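Local coordinates for carbohydrate binding protein (Flavobacterium johnsoniae, PDB 3HZB) that binds calcium ions through a betagamma-crystallin domain of a larger protein to which carbohydrate binding is tentatively ascribed, at residues A60-N65 with T73-K78. Residues are numbered along the deposited sequence; the frame is centred on the assembly and turned at random.
Sequences ASTVIN and TTWNDK. With CA (calcium ion), chain L; CA (calcium ion), chain M.
W75 lies with one face of its indole against the methyl CG2 of T62, a CH-pi contact in which CG2 stands 3.6 Å from the centroid of the five-membered ring and only 20° off its normal. The closest ring atom is CE2, on the fusion bond, 3.4 Å from CG2, so the methyl sits over the middle of the bicycle. Threonine suits this partly exposed place: its beta-branch favours a strand, and with OG1 anti to the backbone N (chi1 -168°) the methyl is the branch given to the indole. The six-membered ring reaches along the backbone toward A60: CZ2 comes obliquely within 3.4 Å of S61 C, while A60 O meets the ring edge at CH2, 3.2 Å away. A60 adds a looser apolar touch, its small CB 4.4 Å from CZ2. CB of S61 points away from W75. No hydrogen bond joins the two segments; buried W75 suits the place because its flat two-ring surface takes a methyl on its face and a carbonyl at its edge.

Just beyond W75 the loop contributes a ligand to each of two calcium sites of the betagamma-crystallin motif. D77 gives OD1 to one ion at 2.5 Å, and its OD2 accepts a hydrogen bond from a water bound to that ion; K7, D37, S39 and two more waters complete the site. K78 binds the second ion through its backbone O, with D36, Q53 and S80. The tryptophan thus packs the calcium-binding loop between strands 60-64 and 81-86 onto strand 60-64, outermost within this chain in its antiparallel sheet, paired with strand 47-52.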
ATOM      1  N   ALA B  60      -3.176 -19.545  13.266  1.00 17.77           N
ATOM      2  CA  ALA B  60      -2.015 -18.832  12.743  1.00 17.34           C
ATOM      3  C   ALA B  60      -2.315 -17.368  12.422  1.00 17.31           C
ATOM      4  O   ALA B  60      -3.465 -16.996  12.184  1.00 17.14           O
ATOM      5  CB  ALA B  60      -1.499 -19.541  11.496  1.00 20.21           C
ATOM      6  N   SER B  61      -1.268 -16.547  12.412  1.00 16.05           N
ATOM      7  CA  SER B  61      -1.403 -15.123  12.122  1.00 16.77           C
ATOM      8  C   SER B  61      -0.308 -14.656  11.179  1.00 17.11           C
ATOM      9  O   SER B  61       0.689 -15.347  10.969  1.00 17.00           O
ATOM     10  CB  SER B  61      -1.320 -14.290  13.410  1.00 18.40           C
ATOM     11  OG  SER B  61      -2.276 -14.696  14.370  1.00 23.55           O
ATOM     12  N   THR B  62      -0.511 -13.478  10.603  1.00 16.99           N
ATOM     13  CA  THR B  62       0.470 -12.878   9.713  1.00 17.43           C
ATOM     14  C   THR B  62       0.181 -11.386   9.709  1.00 17.16           C
ATOM     15  O   THR B  62      -0.939 -10.964  10.006  1.00 17.61           O
ATOM     16  CB  THR B  62       0.379 -13.432   8.270  1.00 18.86           C
ATOM     17  OG1 THR B  62       1.530 -13.006   7.526  1.00 19.77           O
ATOM     18  CG2 THR B  62      -0.879 -12.931   7.572  1.00 18.05           C
ATOM     19  N   VAL B  63       1.193 -10.589   9.394  1.00 16.33           N
ATOM     20  CA  VAL B  63       1.024  -9.144   9.371  1.00 16.66           C
ATOM     21  C   VAL B  63       1.048  -8.605   7.951  1.00 16.42           C
ATOM     22  O   VAL B  63       1.904  -8.976   7.152  1.00 17.19           O
ATOM     23  CB  VAL B  63       2.147  -8.431  10.164  1.00 18.13           C
ATOM     24  CG1 VAL B  63       1.911  -6.926  10.166  1.00 18.14           C
ATOM     25  CG2 VAL B  63       2.208  -8.963  11.578  1.00 20.55           C
ATOM     26  N   ILE B  64       0.093  -7.740   7.637  1.00 16.24           N
ATOM     27  CA  ILE B  64       0.043  -7.115   6.327  1.00 16.05           C
ATOM     28  C   ILE B  64       0.291  -5.644   6.639  1.00 16.80           C
ATOM     29  O   ILE B  64      -0.595  -4.953   7.143  1.00 16.15           O
ATOM     30  CB  ILE B  64      -1.343  -7.275   5.659  1.00 16.56           C
ATOM     31  CG1 ILE B  64      -1.773  -8.748   5.674  1.00 16.51           C
ATOM     32  CG2 ILE B  64      -1.288  -6.747   4.228  1.00 16.88           C
ATOM     33  CD1 ILE B  64      -0.824  -9.691   4.951  1.00 15.76           C
ATOM     34  N   ASN B  65       1.505  -5.172   6.366  1.00 16.99           N
ATOM     35  CA  ASN B  65       1.854  -3.785   6.657  1.00 17.37           C
ATOM     36  C   ASN B  65       2.054  -2.906   5.424  1.00 17.18           C
ATOM     37  O   ASN B  65       2.591  -1.803   5.522  1.00 15.43           O
ATOM     38  CB  ASN B  65       3.100  -3.730   7.541  1.00 21.03           C
ATOM     39  CG  ASN B  65       4.184  -4.664   7.067  1.00 23.17           C
ATOM     40  OD1 ASN B  65       4.464  -4.746   5.874  1.00 24.98           O
ATOM     41  ND2 ASN B  65       4.810  -5.370   8.003  1.00 25.75           N
ATOM     42  N   THR B  73      -1.345 -18.756  -1.105  1.00 21.58           N
ATOM     43  CA  THR B  73      -2.135 -19.963  -0.887  1.00 22.50           C
ATOM     44  C   THR B  73      -2.491 -20.215   0.573  1.00 20.92           C
ATOM     45  O   THR B  73      -3.534 -20.794   0.871  1.00 20.59           O
ATOM     46  CB  THR B  73      -1.399 -21.205  -1.417  1.00 23.06           C
ATOM     47  OG1 THR B  73      -1.067 -21.007  -2.796  1.00 26.50           O
ATOM     48  CG2 THR B  73      -2.276 -22.439  -1.284  1.00 26.28           C
ATOM     49  N   THR B  74      -1.618 -19.787   1.477  1.00 20.10           N
ATOM     50  CA  THR B  74      -1.840 -19.983   2.902  1.00 19.62           C
ATOM     51  C   THR B  74      -2.888 -19.032   3.471  1.00 18.30           C
ATOM     52  O   THR B  74      -3.593 -19.375   4.423  1.00 16.03           O
ATOM     53  CB  THR B  74      -0.529 -19.792   3.698  1.00 22.29           C
ATOM     54  OG1 THR B  74       0.447 -20.739   3.248  1.00 25.88           O
ATOM     55  CG2 THR B  74      -0.768 -20.003   5.186  1.00 22.72           C
ATOM     56  N   TRP B  75      -3.004 -17.846   2.885  1.00 16.22           N
ATOM     57  CA  TRP B  75      -3.948 -16.869   3.404  1.00 16.50           C
ATOM     58  C   TRP B  75      -5.129 -16.470   2.545  1.00 15.40           C
ATOM     59  O   TRP B  75      -6.087 -15.892   3.054  1.00 15.20           O
ATOM     60  CB  TRP B  75      -3.194 -15.612   3.833  1.00 15.98           C
ATOM     61  CG  TRP B  75      -2.392 -15.864   5.051  1.00 18.02           C
ATOM     62  CD1 TRP B  75      -1.079 -16.239   5.111  1.00 16.55           C
ATOM     63  CD2 TRP B  75      -2.869 -15.843   6.397  1.00 16.87           C
ATOM     64  NE1 TRP B  75      -0.710 -16.454   6.419  1.00 18.51           N
ATOM     65  CE2 TRP B  75      -1.790 -16.219   7.229  1.00 17.02           C
ATOM     66  CE3 TRP B  75      -4.108 -15.546   6.984  1.00 16.71           C
ATOM     67  CZ2 TRP B  75      -1.912 -16.304   8.619  1.00 17.59           C
ATOM     68  CZ3 TRP B  75      -4.229 -15.630   8.369  1.00 15.32           C
ATOM     69  CH2 TRP B  75      -3.135 -16.006   9.169  1.00 17.98           C
ATOM     70  N   ASN B  76      -5.076 -16.766   1.252  1.00 15.56           N
ATOM     71  CA  ASN B  76      -6.181 -16.401   0.377  1.00 15.53           C
ATOM     72  C   ASN B  76      -7.429 -17.212   0.710  1.00 15.43           C
ATOM     73  O   ASN B  76      -7.373 -18.436   0.817  1.00 15.17           O
ATOM     74  CB  ASN B  76      -5.813 -16.622  -1.086  1.00 17.19           C
ATOM     75  CG  ASN B  76      -6.896 -16.151  -2.020  1.00 19.92           C
ATOM     76  OD1 ASN B  76      -7.268 -14.977  -2.006  1.00 19.22           O
ATOM     77  ND2 ASN B  76      -7.423 -17.061  -2.831  1.00 22.29           N
ATOM     78  N   ASP B  77      -8.553 -16.520   0.869  1.00 14.38           N
ATOM     79  CA  ASP B  77      -9.816 -17.172   1.201  1.00 14.80           C
ATOM     80  C   ASP B  77      -9.698 -18.010   2.466  1.00 14.67           C
ATOM     81  O   ASP B  77     -10.264 -19.098   2.547  1.00 14.27           O
ATOM     82  CB  ASP B  77     -10.275 -18.068   0.047  1.00 13.96           C
ATOM     83  CG  ASP B  77     -10.579 -17.282  -1.204  1.00 14.80           C
ATOM     84  OD1 ASP B  77     -10.825 -16.069  -1.072  1.00 13.14           O
ATOM     85  OD2 ASP B  77     -10.587 -17.868  -2.306  1.00 13.87           O
ATOM     86  N   LYS B  78      -8.967 -17.496   3.450  1.00 14.05           N
ATOM     87  CA  LYS B  78      -8.773 -18.209   4.702  1.00 13.44           C
ATOM     88  C   LYS B  78      -8.926 -17.314   5.931  1.00 13.27           C
ATOM     89  O   LYS B  78      -9.001 -17.806   7.042  1.00 13.48           O
ATOM     90  CB  LYS B  78      -7.377 -18.850   4.733  1.00 16.88           C
ATOM     91  CG  LYS B  78      -7.160 -19.969   3.730  1.00 18.72           C
ATOM     92  CD  LYS B  78      -8.031 -21.169   4.055  1.00 22.24           C
ATOM     93  CE  LYS B  78      -7.796 -22.318   3.088  1.00 24.84           C
ATOM     94  NZ  LYS B  78      -8.739 -23.442   3.362  1.00 29.62           N
TER
HETATM   95 CA    CA L 107     -11.576 -14.127  -2.526  1.00 13.88          CA
HETATM   96 CA    CA M 108     -10.493 -19.491   8.214  1.00 14.02          CA
HETATM   97  O   HOH W   1     -10.670 -16.017  -4.121  1.00 17.30           O
HETATM   98  O   HOH W   2     -13.932 -15.184  -2.810  1.00 16.08           O
HETATM   99  O   HOH W   3     -11.741 -13.910  -5.283  1.00 27.15           O
HETATM  100  O   HOH W   4      -8.359 -20.987   7.713  1.00 16.69           O
HETATM  101  O   HOH W   5     -11.573 -22.014   7.596  1.00 29.71           O